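Leucine aminopeptidase 1 (Caenorhabditis elegans, PDB 2HC9) is a zinc-dependent M17 aminopeptidase that releases N-terminal amino acids, preferably leucine, from peptides and probably acts as a digestive enzyme. Local coordinates at residues T2-I10 / L155-T164; V13-G24 / D105-F114. The protein carries 1 engineered substitution. One frame throughout, in Å; residues are numbered along the deposited sequence.

Overall arrangement
Both contacts reach the same six-stranded mixed sheet of the N-terminal part of the chain, away from the zinc sites. Contact 2 is largely buried, its loop end more exposed: two parallel neighbours, 18-25 and 108-114, joined by a regular backbone ladder with mostly apolar side chains on both faces. Contact 1 lies at the margin, where strand 3-8, outermost within this chain, meets the start of helix 157-178; it is only partly buried, and side-chain hydroxyl and amide groups with a bridging water do much of the joining. Strands 3-8 and 18-25 are consecutive in sequence yet separated in the sheet by 145-151 and 108-114. The contacts meet where Arg7, salt-bridged to Asp149, packs on Val13 and His110, and where Ile10 touches Val112.

Contact 1 of 2, residues T2-I10 / L155-T164; sequences TQVLVRNGI and LTNEDAVFLT
Thr164 carries its hydroxyl beside its own backbone N and anti to the carbonyl carbon (chi1 -59°), which brings OG1 to the backbone N of Val6; Asn8, with CG anti to the backbone N (chi1 -178°), stretches its amide over the start of helix 157-178. OG1 of Thr164 works in both directions. It accepts from Val6 N at 3.0 Å and donates to Ala160 O, one turn back, at 2.9 Å. That carbonyl also takes Thr164 N, the two donors arriving from opposite faces of its plane. The methyl CG2 of Thr164 rests 3.5 Å from Val4 O, and a water donates to both Val4 O and Thr164 O. Further along, Val6 lays CG1 against Leu163 CB at 3.8 Å, while Ala160 CB sits 3.5 Å from Val6 O. At the helix start, Asn8 ND2 gives a nearly straight bond (167°) to Asn157 OD1 at 3.2 Å, the two amide planes almost perpendicular, and a weak, bent one to Leu155 O. Thr156 and Asp159 close this end as a capping box: Thr156 OG1 takes Asp159 N, and Asp159 OD2 takes Thr156 N. With an alanine in place of Thr164, Val6 N would probably lose its acceptor on the helix and Val4 O the methyl packed against it. Strand 3-8 is the outermost of its sheet within this chain, its other edge paired with strand 145-151, so Thr164 OG1 on Val6 N and the water on Val4 O probably stand in for part of what a further strand would give.

Contact 2 of 2, residues V13-G24 / D105-F114; sequences VGDGLTSLIIVG and DTKNVHFVLF
Leu17 O is gripped by two successive amides of the neighbouring strand's entry, Lys107 N at 2.8 Å and Asn108 N at 3.0 Å, the latter lying in the carbonyl plane. From there the parallel ladder runs on: Ser19 N to Asn108 O, His110 N to Ser19 O (176°, close to straight), and so to Phe114 N on Val23 O. Before the strand, the chain doubles back: His110, with CG anti to the backbone N (chi1 -166°), presents a ring face to Val13 CG1, a CH-pi contact 3.5 Å from the centroid. NE2 of the same ring is hydrogen-bonded to Asp149 OD2 on strand 145-151. On this face too, Ile22 CG2 lies 3.7 Å from Phe114 CE2, in the ring plane. On the opposite face, Ile21 runs alongside Phe111, Ile21 CB being 3.7 Å from Phe111 CE1. Outside the strands, Asp105 makes a salt bridge to Arg58 of a second subunit. This parallel pair belongs to the N-terminal domain, of the macro clan, and lies inside the sheet between 72-77 and 145-151; helix 36-42 packs on the face bearing Leu20, His110 and Val112, and helix 90-97 covers that of Ile21, Val23 and Phe111.

Contact 1 of 2, residues T2-I10 / L155-T164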
ATOM      1  N   THR A   2       3.593 -45.102   4.311  1.00 17.01           N
ATOM      2  CA  THR A   2       2.335 -45.575   4.969  1.00 17.05           C
ATOM      3  C   THR A   2       1.425 -46.166   3.906  1.00 19.50           C
ATOM      4  O   THR A   2       1.230 -45.570   2.837  1.00 20.61           O
ATOM      5  CB  THR A   2       1.664 -44.390   5.736  1.00 19.37           C
ATOM      6  OG1 THR A   2       2.425 -44.115   6.911  1.00 20.62           O
ATOM      7  CG2 THR A   2       0.184 -44.681   6.139  1.00 19.14           C
ATOM      8  N   GLN A   3       0.869 -47.337   4.189  0.50 16.03           N
ATOM      9  CA  GLN A   3      -0.025 -47.988   3.247  0.50 17.05           C
ATOM     10  C   GLN A   3      -1.459 -47.942   3.748  0.50 17.81           C
ATOM     11  O   GLN A   3      -1.726 -48.142   4.941  0.50 17.02           O
ATOM     12  CB  GLN A   3       0.388 -49.447   3.038  0.50 21.42           C
ATOM     13  CG  GLN A   3       1.829 -49.613   2.595  0.50 20.41           C
ATOM     14  CD  GLN A   3       2.036 -49.182   1.171  0.50 25.80           C
ATOM     15  OE1 GLN A   3       1.375 -49.681   0.266  0.50 33.87           O
ATOM     16  NE2 GLN A   3       2.952 -48.241   0.960  0.50 24.50           N
ATOM     17  N   VAL A   4      -2.382 -47.704   2.819  1.00 15.71           N
ATOM     18  CA  VAL A   4      -3.798 -47.590   3.151  1.00 15.75           C
ATOM     19  C   VAL A   4      -4.584 -48.656   2.394  1.00 15.86           C
ATOM     20  O   VAL A   4      -4.541 -48.720   1.177  1.00 16.90           O
ATOM     21  CB  VAL A   4      -4.358 -46.169   2.841  1.00 18.01           C
ATOM     22  CG1 VAL A   4      -5.871 -46.136   3.048  1.00 19.76           C
ATOM     23  CG2 VAL A   4      -3.699 -45.135   3.722  1.00 18.13           C
ATOM     24  N   LEU A   5      -5.270 -49.522   3.132  1.00 17.69           N
ATOM     25  CA  LEU A   5      -6.103 -50.554   2.513  1.00 17.11           C
ATOM     26  C   LEU A   5      -7.516 -50.337   3.004  1.00 17.70           C
ATOM     27  O   LEU A   5      -7.734 -50.107   4.199  1.00 17.29           O
ATOM     28  CB  LEU A   5      -5.649 -51.964   2.972  1.00 16.50           C
ATOM     29  CG  LEU A   5      -6.502 -53.119   2.413  1.00 17.23           C
ATOM     30  CD1 LEU A   5      -6.308 -53.241   0.890  1.00 19.93           C
ATOM     31  CD2 LEU A   5      -6.115 -54.448   3.103  1.00 21.20           C
ATOM     32  N   VAL A   6      -8.464 -50.401   2.085  1.00 16.57           N
ATOM     33  CA  VAL A   6      -9.865 -50.301   2.421  1.00 18.51           C
ATOM     34  C   VAL A   6     -10.450 -51.720   2.336  1.00 20.90           C
ATOM     35  O   VAL A   6     -10.262 -52.416   1.326  1.00 18.16           O
ATOM     36  CB  VAL A   6     -10.630 -49.355   1.446  1.00 18.26           C
ATOM     37  CG1 VAL A   6     -12.115 -49.263   1.845  1.00 16.87           C
ATOM     38  CG2 VAL A   6      -9.980 -47.959   1.427  1.00 19.47           C
ATOM     39  N   ARG A   7     -11.135 -52.138   3.398  1.00 19.79           N
ATOM     40  CA  ARG A   7     -11.747 -53.480   3.427  1.00 17.44           C
ATOM     41  C   ARG A   7     -13.241 -53.425   3.639  1.00 22.71           C
ATOM     42  O   ARG A   7     -13.782 -52.513   4.275  1.00 19.87           O
ATOM     43  CB  ARG A   7     -11.121 -54.339   4.536  1.00 15.64           C
ATOM     44  CG  ARG A   7      -9.606 -54.533   4.381  1.00 22.46           C
ATOM     45  CD  ARG A   7      -8.990 -55.470   5.428  1.00 21.45           C
ATOM     46  NE  ARG A   7      -9.126 -54.989   6.799  1.00 19.93           N
ATOM     47  CZ  ARG A   7      -8.412 -55.467   7.820  1.00 22.46           C
ATOM     48  NH1 ARG A   7      -7.522 -56.435   7.607  1.00 19.17           N
ATOM     49  NH2 ARG A   7      -8.603 -55.014   9.050  1.00 17.24           N
ATOM     50  N   ASN A   8     -13.898 -54.461   3.133  1.00 20.66           N
ATOM     51  CA  ASN A   8     -15.334 -54.610   3.229  1.00 23.46           C
ATOM     52  C   ASN A   8     -15.626 -55.393   4.505  1.00 25.52           C
ATOM     53  O   ASN A   8     -15.585 -56.618   4.485  1.00 28.50           O
ATOM     54  CB  ASN A   8     -15.766 -55.403   1.994  1.00 29.58           C
ATOM     55  CG  ASN A   8     -17.258 -55.611   1.907  1.00 34.67           C
ATOM     56  OD1 ASN A   8     -18.055 -54.970   2.611  1.00 29.70           O
ATOM     57  ND2 ASN A   8     -17.655 -56.521   1.007  1.00 32.51           N
ATOM     58  N   GLY A   9     -15.868 -54.695   5.617  1.00 21.84           N
ATOM     59  CA  GLY A   9     -16.161 -55.339   6.911  1.00 20.16           C
ATOM     60  C   GLY A   9     -15.004 -55.283   7.893  1.00 17.88           C
ATOM     61  O   GLY A   9     -13.829 -55.263   7.487  1.00 22.93           O
ATOM     62  N   ILE A  10     -15.342 -55.255   9.183  1.00 19.65           N
ATOM     63  CA  ILE A  10     -14.340 -55.247  10.260  1.00 21.80           C
ATOM     64  C   ILE A  10     -13.540 -56.553  10.238  1.00 28.05           C
ATOM     65  O   ILE A  10     -14.113 -57.651  10.234  1.00 26.13           O
ATOM     66  CB  ILE A  10     -14.985 -55.065  11.643  1.00 21.40           C
ATOM     67  CG1 ILE A  10     -15.705 -53.719  11.752  1.00 24.29           C
ATOM     68  CG2 ILE A  10     -13.944 -55.234  12.779  1.00 24.87           C
ATOM     69  CD1 ILE A  10     -16.616 -53.634  12.960  1.00 23.42           C
ATOM     70  N   LEU A 155     -21.749 -52.873   0.263  1.00 25.49           N
ATOM     71  CA  LEU A 155     -20.401 -52.819  -0.309  1.00 23.78           C
ATOM     72  C   LEU A 155     -19.916 -54.185  -0.814  1.00 27.10           C
ATOM     73  O   LEU A 155     -20.086 -55.208  -0.146  1.00 28.72           O
ATOM     74  CB  LEU A 155     -19.426 -52.223   0.705  1.00 22.47           C
ATOM     75  CG  LEU A 155     -18.135 -51.597   0.177  1.00 29.54           C
ATOM     76  CD1 LEU A 155     -18.400 -50.207  -0.449  1.00 24.82           C
ATOM     77  CD2 LEU A 155     -17.150 -51.496   1.323  1.00 31.83           C
ATOM     78  N   THR A 156     -19.328 -54.196  -2.009  1.00 23.00           N
ATOM     79  CA  THR A 156     -18.731 -55.407  -2.565  1.00 24.97           C
ATOM     80  C   THR A 156     -17.210 -55.419  -2.398  1.00 25.99           C
ATOM     81  O   THR A 156     -16.587 -54.388  -2.090  1.00 22.56           O
ATOM     82  CB  THR A 156     -19.070 -55.586  -4.064  1.00 26.11           C
ATOM     83  OG1 THR A 156     -18.326 -54.651  -4.866  1.00 25.27           O
ATOM     84  CG2 THR A 156     -20.574 -55.425  -4.313  1.00 23.70           C
ATOM     85  N   ASN A 157     -16.600 -56.582  -2.607  1.00 23.85           N
ATOM     86  CA  ASN A 157     -15.139 -56.656  -2.597  1.00 26.73           C
ATOM     87  C   ASN A 157     -14.492 -55.829  -3.721  1.00 22.47           C
ATOM     88  O   ASN A 157     -13.450 -55.211  -3.510  1.00 19.71           O
ATOM     89  CB  ASN A 157     -14.660 -58.119  -2.631  1.00 27.41           C
ATOM     90  CG  ASN A 157     -14.925 -58.860  -1.313  1.00 29.03           C
ATOM     91  OD1 ASN A 157     -15.361 -58.275  -0.313  1.00 29.52           O
ATOM     92  ND2 ASN A 157     -14.639 -60.158  -1.307  1.00 32.77           N
ATOM     93  N   GLU A 158     -15.126 -55.787  -4.893  1.00 18.08           N
ATOM     94  CA  GLU A 158     -14.662 -54.933  -5.974  1.00 20.61           C
ATOM     95  C   GLU A 158     -14.713 -53.448  -5.582  1.00 20.24           C
ATOM     96  O   GLU A 158     -13.795 -52.686  -5.894  1.00 20.00           O
ATOM     97  CB  GLU A 158     -15.479 -55.170  -7.249  1.00 27.28           C
ATOM     98  CG  GLU A 158     -15.060 -54.245  -8.401  1.00 33.05           C
ATOM     99  CD  GLU A 158     -15.697 -54.590  -9.746  1.00 46.43           C
ATOM    100  OE1 GLU A 158     -16.749 -55.284  -9.785  1.00 45.59           O
ATOM    101  OE2 GLU A 158     -15.138 -54.144 -10.775  1.00 49.55           O
ATOM    102  N   ASP A 159     -15.777 -53.045  -4.896  1.00 16.39           N
ATOM    103  CA  ASP A 159     -15.840 -51.680  -4.347  1.00 15.95           C
ATOM    104  C   ASP A 159     -14.630 -51.359  -3.467  1.00 19.34           C
ATOM    105  O   ASP A 159     -14.092 -50.252  -3.538  1.00 18.23           O
ATOM    106  CB  ASP A 159     -17.105 -51.452  -3.539  1.00 18.00           C
ATOM    107  CG  ASP A 159     -18.361 -51.441  -4.382  1.00 19.94           C
ATOM    108  OD1 ASP A 159     -18.318 -51.064  -5.579  1.00 21.67           O
ATOM    109  OD2 ASP A 159     -19.407 -51.819  -3.815  1.00 20.43           O
ATOM    110  N   ALA A 160     -14.213 -52.324  -2.641  1.00 16.63           N
ATOM    111  CA  ALA A 160     -13.122 -52.088  -1.704  1.00 18.26           C
ATOM    112  C   ALA A 160     -11.801 -51.922  -2.460  1.00 19.59           C
ATOM    113  O   ALA A 160     -10.952 -51.108  -2.067  1.00 16.16           O
ATOM    114  CB  ALA A 160     -13.036 -53.183  -0.642  1.00 20.15           C
ATOM    115  N   VAL A 161     -11.651 -52.655  -3.564  1.00 16.72           N
ATOM    116  CA  VAL A 161     -10.461 -52.467  -4.431  1.00 16.27           C
ATOM    117  C   VAL A 161     -10.473 -51.044  -4.986  1.00 16.91           C
ATOM    118  O   VAL A 161      -9.457 -50.331  -4.931  1.00 14.12           O
ATOM    119  CB  VAL A 161     -10.409 -53.471  -5.628  1.00 20.88           C
ATOM    120  CG1 VAL A 161      -9.141 -53.258  -6.446  1.00 20.23           C
ATOM    121  CG2 VAL A 161     -10.400 -54.922  -5.114  1.00 14.80           C
ATOM    122  N   PHE A 162     -11.614 -50.646  -5.530  1.00 15.44           N
ATOM    123  CA  PHE A 162     -11.707 -49.290  -6.079  1.00 16.66           C
ATOM    124  C   PHE A 162     -11.400 -48.231  -5.002  1.00 16.29           C
ATOM    125  O   PHE A 162     -10.692 -47.272  -5.273  1.00 17.08           O
ATOM    126  CB  PHE A 162     -13.078 -49.002  -6.731  1.00 16.16           C
ATOM    127  CG  PHE A 162     -13.290 -47.531  -6.947  1.00 16.84           C
ATOM    128  CD1 PHE A 162     -12.588 -46.864  -7.962  1.00 22.34           C
ATOM    129  CD2 PHE A 162     -14.052 -46.793  -6.051  1.00 20.56           C
ATOM    130  CE1 PHE A 162     -12.724 -45.466  -8.112  1.00 18.87           C
ATOM    131  CE2 PHE A 162     -14.176 -45.415  -6.190  1.00 21.13           C
ATOM    132  CZ  PHE A 162     -13.504 -44.762  -7.199  1.00 18.71           C
ATOM    133  N   LEU A 163     -11.954 -48.390  -3.802  1.00 15.49           N
ATOM    134  CA  LEU A 163     -11.759 -47.402  -2.732  1.00 16.95           C
ATOM    135  C   LEU A 163     -10.293 -47.342  -2.282  1.00 19.43           C
ATOM    136  O   LEU A 163      -9.784 -46.287  -1.931  1.00 16.29           O
ATOM    137  CB  LEU A 163     -12.684 -47.723  -1.546  1.00 14.84           C
ATOM    138  CG  LEU A 163     -14.184 -47.502  -1.835  1.00 21.15           C
ATOM    139  CD1 LEU A 163     -15.042 -48.172  -0.729  1.00 17.92           C
ATOM    140  CD2 LEU A 163     -14.527 -46.004  -1.929  1.00 18.27           C
ATOM    141  N   THR A 164      -9.608 -48.486  -2.298  1.00 16.27           N
ATOM    142  CA  THR A 164      -8.171 -48.492  -2.039  1.00 15.61           C
ATOM    143  C   THR A 164      -7.411 -47.718  -3.129  1.00 14.24           C
ATOM    144  O   THR A 164      -6.485 -46.956  -2.832  1.00 16.94           O
ATOM    145  CB  THR A 164      -7.670 -49.961  -1.958  1.00 17.21           C
ATOM    146  OG1 THR A 164      -8.388 -50.618  -0.905  1.00 16.31           O
ATOM    147  CG2 THR A 164      -6.175 -50.036  -1.682  1.00 19.84           C
TER
HETATM  148  O   HOH W   1      -4.509 -46.904  -0.889  1.00 20.06           O

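Contact 2 of 2, residues V13-G24 / D105-F114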
ATOM      1  N   VAL A  13      -6.372 -56.580  12.476  1.00 25.11           N
ATOM      2  CA  VAL A  13      -5.203 -55.930  11.895  1.00 26.62           C
ATOM      3  C   VAL A  13      -3.944 -56.656  12.350  1.00 32.01           C
ATOM      4  O   VAL A  13      -4.018 -57.599  13.132  1.00 30.19           O
ATOM      5  CB  VAL A  13      -5.170 -54.398  12.185  1.00 31.41           C
ATOM      6  CG1 VAL A  13      -6.480 -53.763  11.689  1.00 29.46           C
ATOM      7  CG2 VAL A  13      -5.002 -54.133  13.673  1.00 31.27           C
ATOM      8  N   GLY A  14      -2.790 -56.233  11.861  1.00 31.73           N
ATOM      9  CA  GLY A  14      -1.529 -56.883  12.258  1.00 37.89           C
ATOM     10  C   GLY A  14      -1.234 -56.885  13.751  1.00 37.44           C
ATOM     11  O   GLY A  14      -1.882 -56.176  14.544  1.00 35.09           O
ATOM     12  N   ASP A  15      -0.247 -57.692  14.136  1.00 33.98           N
ATOM     13  CA  ASP A  15       0.523 -57.467  15.352  1.00 37.15           C
ATOM     14  C   ASP A  15       1.021 -56.023  15.385  1.00 29.84           C
ATOM     15  O   ASP A  15       1.209 -55.390  14.337  1.00 37.06           O
ATOM     16  CB  ASP A  15       1.738 -58.407  15.376  1.00 45.05           C
ATOM     17  CG  ASP A  15       1.355 -59.858  15.607  1.00 55.16           C
ATOM     18  OD1 ASP A  15       0.375 -60.115  16.343  1.00 59.40           O
ATOM     19  OD2 ASP A  15       2.043 -60.746  15.056  1.00 59.42           O
ATOM     20  N   GLY A  16       1.244 -55.505  16.582  1.00 26.17           N
ATOM     21  CA  GLY A  16       1.885 -54.207  16.719  1.00 24.59           C
ATOM     22  C   GLY A  16       0.911 -53.209  17.315  1.00 23.59           C
ATOM     23  O   GLY A  16      -0.309 -53.389  17.214  1.00 25.96           O
ATOM     24  N   LEU A  17       1.458 -52.174  17.949  1.00 23.65           N
ATOM     25  CA  LEU A  17       0.656 -51.156  18.630  1.00 22.80           C
ATOM     26  C   LEU A  17      -0.312 -50.552  17.621  1.00 24.00           C
ATOM     27  O   LEU A  17       0.091 -50.150  16.518  1.00 20.60           O
ATOM     28  CB  LEU A  17       1.554 -50.057  19.202  1.00 23.29           C
ATOM     29  CG  LEU A  17       0.884 -49.073  20.170  1.00 23.64           C
ATOM     30  CD1 LEU A  17       0.316 -49.796  21.410  1.00 25.84           C
ATOM     31  CD2 LEU A  17       1.914 -47.998  20.593  1.00 22.70           C
ATOM     32  N   THR A  18      -1.582 -50.521  18.002  1.00 20.29           N
ATOM     33  CA  THR A  18      -2.667 -50.113  17.101  1.00 21.46           C
ATOM     34  C   THR A  18      -3.409 -48.922  17.688  1.00 22.91           C
ATOM     35  O   THR A  18      -3.802 -48.933  18.862  1.00 21.41           O
ATOM     36  CB  THR A  18      -3.652 -51.253  16.910  1.00 21.68           C
ATOM     37  OG1 THR A  18      -2.952 -52.344  16.327  1.00 21.09           O
ATOM     38  CG2 THR A  18      -4.818 -50.839  16.015  1.00 21.03           C
ATOM     39  N   SER A  19      -3.560 -47.887  16.867  1.00 20.47           N
ATOM     40  CA  SER A  19      -4.503 -46.801  17.128  0.50 20.72           C
ATOM     41  C   SER A  19      -5.848 -47.111  16.502  1.00 20.10           C
ATOM     42  O   SER A  19      -5.913 -47.556  15.351  1.00 21.25           O
ATOM     43  CB  SER A  19      -4.016 -45.484  16.521  0.50 15.21           C
ATOM     44  OG  SER A  19      -5.044 -44.507  16.620  0.50 14.22           O
ATOM     45  N   LEU A  20      -6.920 -46.852  17.239  1.00 18.34           N
ATOM     46  CA  LEU A  20      -8.244 -47.143  16.735  1.00 17.61           C
ATOM     47  C   LEU A  20      -9.044 -45.853  16.575  1.00 23.26           C
ATOM     48  O   LEU A  20      -9.174 -45.062  17.516  1.00 19.96           O
ATOM     49  CB  LEU A  20      -9.001 -48.077  17.698  1.00 21.58           C
ATOM     50  CG  LEU A  20     -10.490 -48.274  17.383  1.00 21.96           C
ATOM     51  CD1 LEU A  20     -10.668 -49.047  16.084  1.00 21.95           C
ATOM     52  CD2 LEU A  20     -11.230 -48.996  18.542  1.00 20.29           C
ATOM     53  N   ILE A  21      -9.612 -45.653  15.395  1.00 17.83           N
ATOM     54  CA  ILE A  21     -10.503 -44.509  15.208  1.00 16.05           C
ATOM     55  C   ILE A  21     -11.843 -44.983  14.661  1.00 16.67           C
ATOM     56  O   ILE A  21     -11.907 -45.582  13.584  1.00 21.64           O
ATOM     57  CB  ILE A  21      -9.855 -43.426  14.297  1.00 19.41           C
ATOM     58  CG1 ILE A  21      -8.579 -42.897  14.964  1.00 21.73           C
ATOM     59  CG2 ILE A  21     -10.869 -42.278  14.006  1.00 19.00           C
ATOM     60  CD1 ILE A  21      -7.735 -42.056  14.082  1.00 32.62           C
ATOM     61  N   ILE A  22     -12.906 -44.733  15.429  1.00 15.08           N
ATOM     62  CA  ILE A  22     -14.272 -45.084  15.008  1.00 16.27           C
ATOM     63  C   ILE A  22     -14.969 -43.863  14.410  1.00 20.13           C
ATOM     64  O   ILE A  22     -14.933 -42.775  14.986  1.00 20.96           O
ATOM     65  CB  ILE A  22     -15.117 -45.623  16.201  1.00 18.31           C
ATOM     66  CG1 ILE A  22     -14.395 -46.809  16.846  1.00 17.65           C
ATOM     67  CG2 ILE A  22     -16.556 -46.017  15.744  1.00 16.81           C
ATOM     68  CD1 ILE A  22     -14.875 -47.105  18.280  1.00 17.61           C
ATOM     69  N   VAL A  23     -15.594 -44.046  13.249  1.00 19.96           N
ATOM     70  CA  VAL A  23     -16.212 -42.930  12.532  1.00 19.66           C
ATOM     71  C   VAL A  23     -17.654 -43.239  12.129  1.00 21.55           C
ATOM     72  O   VAL A  23     -17.943 -44.303  11.564  1.00 19.56           O
ATOM     73  CB  VAL A  23     -15.386 -42.553  11.270  1.00 18.60           C
ATOM     74  CG1 VAL A  23     -15.972 -41.272  10.594  1.00 20.43           C
ATOM     75  CG2 VAL A  23     -13.915 -42.383  11.634  1.00 14.71           C
ATOM     76  N   GLY A  24     -18.569 -42.314  12.422  1.00 21.76           N
ATOM     77  CA  GLY A  24     -19.948 -42.477  11.953  1.00 18.14           C
ATOM     78  C   GLY A  24     -20.810 -41.242  12.182  1.00 17.73           C
ATOM     79  O   GLY A  24     -20.553 -40.467  13.087  1.00 22.74           O
ATOM     80  N   ASP A 105       5.460 -44.803  18.317  1.00 21.87           N
ATOM     81  CA  ASP A 105       5.646 -46.239  18.112  1.00 23.86           C
ATOM     82  C   ASP A 105       4.387 -46.988  17.645  1.00 27.66           C
ATOM     83  O   ASP A 105       4.360 -48.225  17.627  1.00 22.05           O
ATOM     84  CB  ASP A 105       6.200 -46.888  19.389  1.00 30.39           C
ATOM     85  CG  ASP A 105       5.333 -46.620  20.619  1.00 30.40           C
ATOM     86  OD1 ASP A 105       4.452 -45.732  20.572  1.00 29.39           O
ATOM     87  OD2 ASP A 105       5.526 -47.311  21.648  1.00 26.76           O
ATOM     88  N   THR A 106       3.340 -46.253  17.277  1.00 23.69           N
ATOM     89  CA  THR A 106       2.197 -46.852  16.581  1.00 23.40           C
ATOM     90  C   THR A 106       2.620 -47.587  15.301  1.00 23.18           C
ATOM     91  O   THR A 106       3.336 -47.029  14.469  1.00 25.73           O
ATOM     92  CB  THR A 106       1.164 -45.771  16.201  1.00 23.32           C
ATOM     93  OG1 THR A 106       0.796 -45.038  17.376  1.00 22.44           O
ATOM     94  CG2 THR A 106      -0.075 -46.415  15.593  1.00 19.07           C
ATOM     95  N   LYS A 107       2.166 -48.831  15.146  1.00 20.22           N
ATOM     96  CA  LYS A 107       2.409 -49.591  13.914  1.00 21.60           C
ATOM     97  C   LYS A 107       1.203 -49.531  12.981  1.00 18.11           C
ATOM     98  O   LYS A 107       1.366 -49.421  11.755  1.00 20.49           O
ATOM     99  CB  LYS A 107       2.728 -51.072  14.240  1.00 24.40           C
ATOM    100  CG  LYS A 107       3.884 -51.278  15.208  1.00 33.65           C
ATOM    101  CD  LYS A 107       5.162 -50.605  14.715  1.00 39.90           C
ATOM    102  CE  LYS A 107       6.331 -50.897  15.657  1.00 51.97           C
ATOM    103  NZ  LYS A 107       7.673 -50.551  15.082  1.00 59.68           N
ATOM    104  N   ASN A 108       0.010 -49.653  13.572  1.00 19.22           N
ATOM    105  CA  ASN A 108      -1.249 -49.804  12.830  1.00 20.60           C
ATOM    106  C   ASN A 108      -2.234 -48.692  13.190  1.00 19.41           C
ATOM    107  O   ASN A 108      -2.402 -48.348  14.371  1.00 19.42           O
ATOM    108  CB  ASN A 108      -1.924 -51.142  13.174  1.00 18.41           C
ATOM    109  CG  ASN A 108      -0.979 -52.324  13.045  1.00 23.55           C
ATOM    110  OD1 ASN A 108      -0.783 -53.088  13.994  1.00 30.38           O
ATOM    111  ND2 ASN A 108      -0.401 -52.486  11.874  1.00 19.70           N
ATOM    112  N   VAL A 109      -2.912 -48.148  12.182  1.00 19.41           N
ATOM    113  CA  VAL A 109      -4.134 -47.370  12.435  1.00 19.63           C
ATOM    114  C   VAL A 109      -5.343 -48.096  11.877  1.00 16.85           C
ATOM    115  O   VAL A 109      -5.406 -48.409  10.691  1.00 18.98           O
ATOM    116  CB  VAL A 109      -4.069 -45.950  11.876  1.00 18.28           C
ATOM    117  CG1 VAL A 109      -5.281 -45.133  12.389  1.00 18.44           C
ATOM    118  CG2 VAL A 109      -2.768 -45.306  12.324  1.00 18.10           C
ATOM    119  N   HIS A 110      -6.293 -48.376  12.752  1.00 16.22           N
ATOM    120  CA  HIS A 110      -7.472 -49.114  12.361  1.00 18.79           C
ATOM    121  C   HIS A 110      -8.688 -48.169  12.391  1.00 18.44           C
ATOM    122  O   HIS A 110      -9.055 -47.666  13.471  1.00 19.07           O
ATOM    123  CB  HIS A 110      -7.678 -50.279  13.344  1.00 18.16           C
ATOM    124  CG  HIS A 110      -8.670 -51.303  12.870  1.00 21.41           C
ATOM    125  ND1 HIS A 110      -9.069 -52.364  13.655  1.00 22.80           N
ATOM    126  CD2 HIS A 110      -9.326 -51.440  11.691  1.00 16.67           C
ATOM    127  CE1 HIS A 110      -9.934 -53.108  12.981  1.00 24.40           C
ATOM    128  NE2 HIS A 110     -10.109 -52.568  11.790  1.00 23.09           N
ATOM    129  N   PHE A 111      -9.283 -47.924  11.224  1.00 16.96           N
ATOM    130  CA  PHE A 111     -10.572 -47.201  11.154  1.00 15.99           C
ATOM    131  C   PHE A 111     -11.712 -48.184  11.078  1.00 19.07           C
ATOM    132  O   PHE A 111     -11.709 -49.094  10.240  1.00 19.15           O
ATOM    133  CB  PHE A 111     -10.661 -46.241   9.951  1.00 18.01           C
ATOM    134  CG  PHE A 111      -9.690 -45.096  10.045  1.00 15.99           C
ATOM    135  CD1 PHE A 111     -10.096 -43.865  10.557  1.00 19.00           C
ATOM    136  CD2 PHE A 111      -8.349 -45.288   9.698  1.00 15.32           C
ATOM    137  CE1 PHE A 111      -9.172 -42.822  10.702  1.00 16.09           C
ATOM    138  CE2 PHE A 111      -7.416 -44.257   9.831  1.00 17.88           C
ATOM    139  CZ  PHE A 111      -7.820 -43.016  10.329  1.00 17.32           C
ATOM    140  N   VAL A 112     -12.696 -47.958  11.933  1.00 16.83           N
ATOM    141  CA  VAL A 112     -13.998 -48.594  11.771  1.00 17.85           C
ATOM    142  C   VAL A 112     -14.980 -47.521  11.300  1.00 17.28           C
ATOM    143  O   VAL A 112     -15.375 -46.631  12.068  1.00 20.01           O
ATOM    144  CB  VAL A 112     -14.503 -49.231  13.066  1.00 18.36           C
ATOM    145  CG1 VAL A 112     -15.894 -49.847  12.812  1.00 18.63           C
ATOM    146  CG2 VAL A 112     -13.511 -50.327  13.539  1.00 17.91           C
ATOM    147  N   LEU A 113     -15.344 -47.628  10.039  1.00 16.50           N
ATOM    148  CA  LEU A 113     -16.203 -46.631   9.379  1.00 16.31           C
ATOM    149  C   LEU A 113     -17.627 -47.161   9.235  1.00 19.56           C
ATOM    150  O   LEU A 113     -17.902 -48.009   8.377  1.00 18.96           O
ATOM    151  CB  LEU A 113     -15.623 -46.254   8.008  1.00 18.21           C
ATOM    152  CG  LEU A 113     -16.465 -45.299   7.123  1.00 19.57           C
ATOM    153  CD1 LEU A 113     -16.665 -43.939   7.819  1.00 21.29           C
ATOM    154  CD2 LEU A 113     -15.777 -45.097   5.780  1.00 24.87           C
ATOM    155  N   PHE A 114     -18.534 -46.628  10.059  1.00 18.16           N
ATOM    156  CA  PHE A 114     -19.963 -46.956   9.944  1.00 19.57           C
ATOM    157  C   PHE A 114     -20.630 -45.963   9.007  1.00 26.14           C
ATOM    158  O   PHE A 114     -21.009 -44.883   9.418  1.00 29.18           O
ATOM    159  CB  PHE A 114     -20.637 -46.865  11.310  1.00 18.18           C
ATOM    160  CG  PHE A 114     -20.167 -47.904  12.286  1.00 20.62           C
ATOM    161  CD1 PHE A 114     -20.565 -49.235  12.152  1.00 23.98           C
ATOM    162  CD2 PHE A 114     -19.360 -47.542  13.364  1.00 24.59           C
ATOM    163  CE1 PHE A 114     -20.139 -50.215  13.070  1.00 25.33           C
ATOM    164  CE2 PHE A 114     -18.926 -48.507  14.295  1.00 25.40           C
ATOM    165  CZ  PHE A 114     -19.323 -49.847  14.144  1.00 26.99           C
TER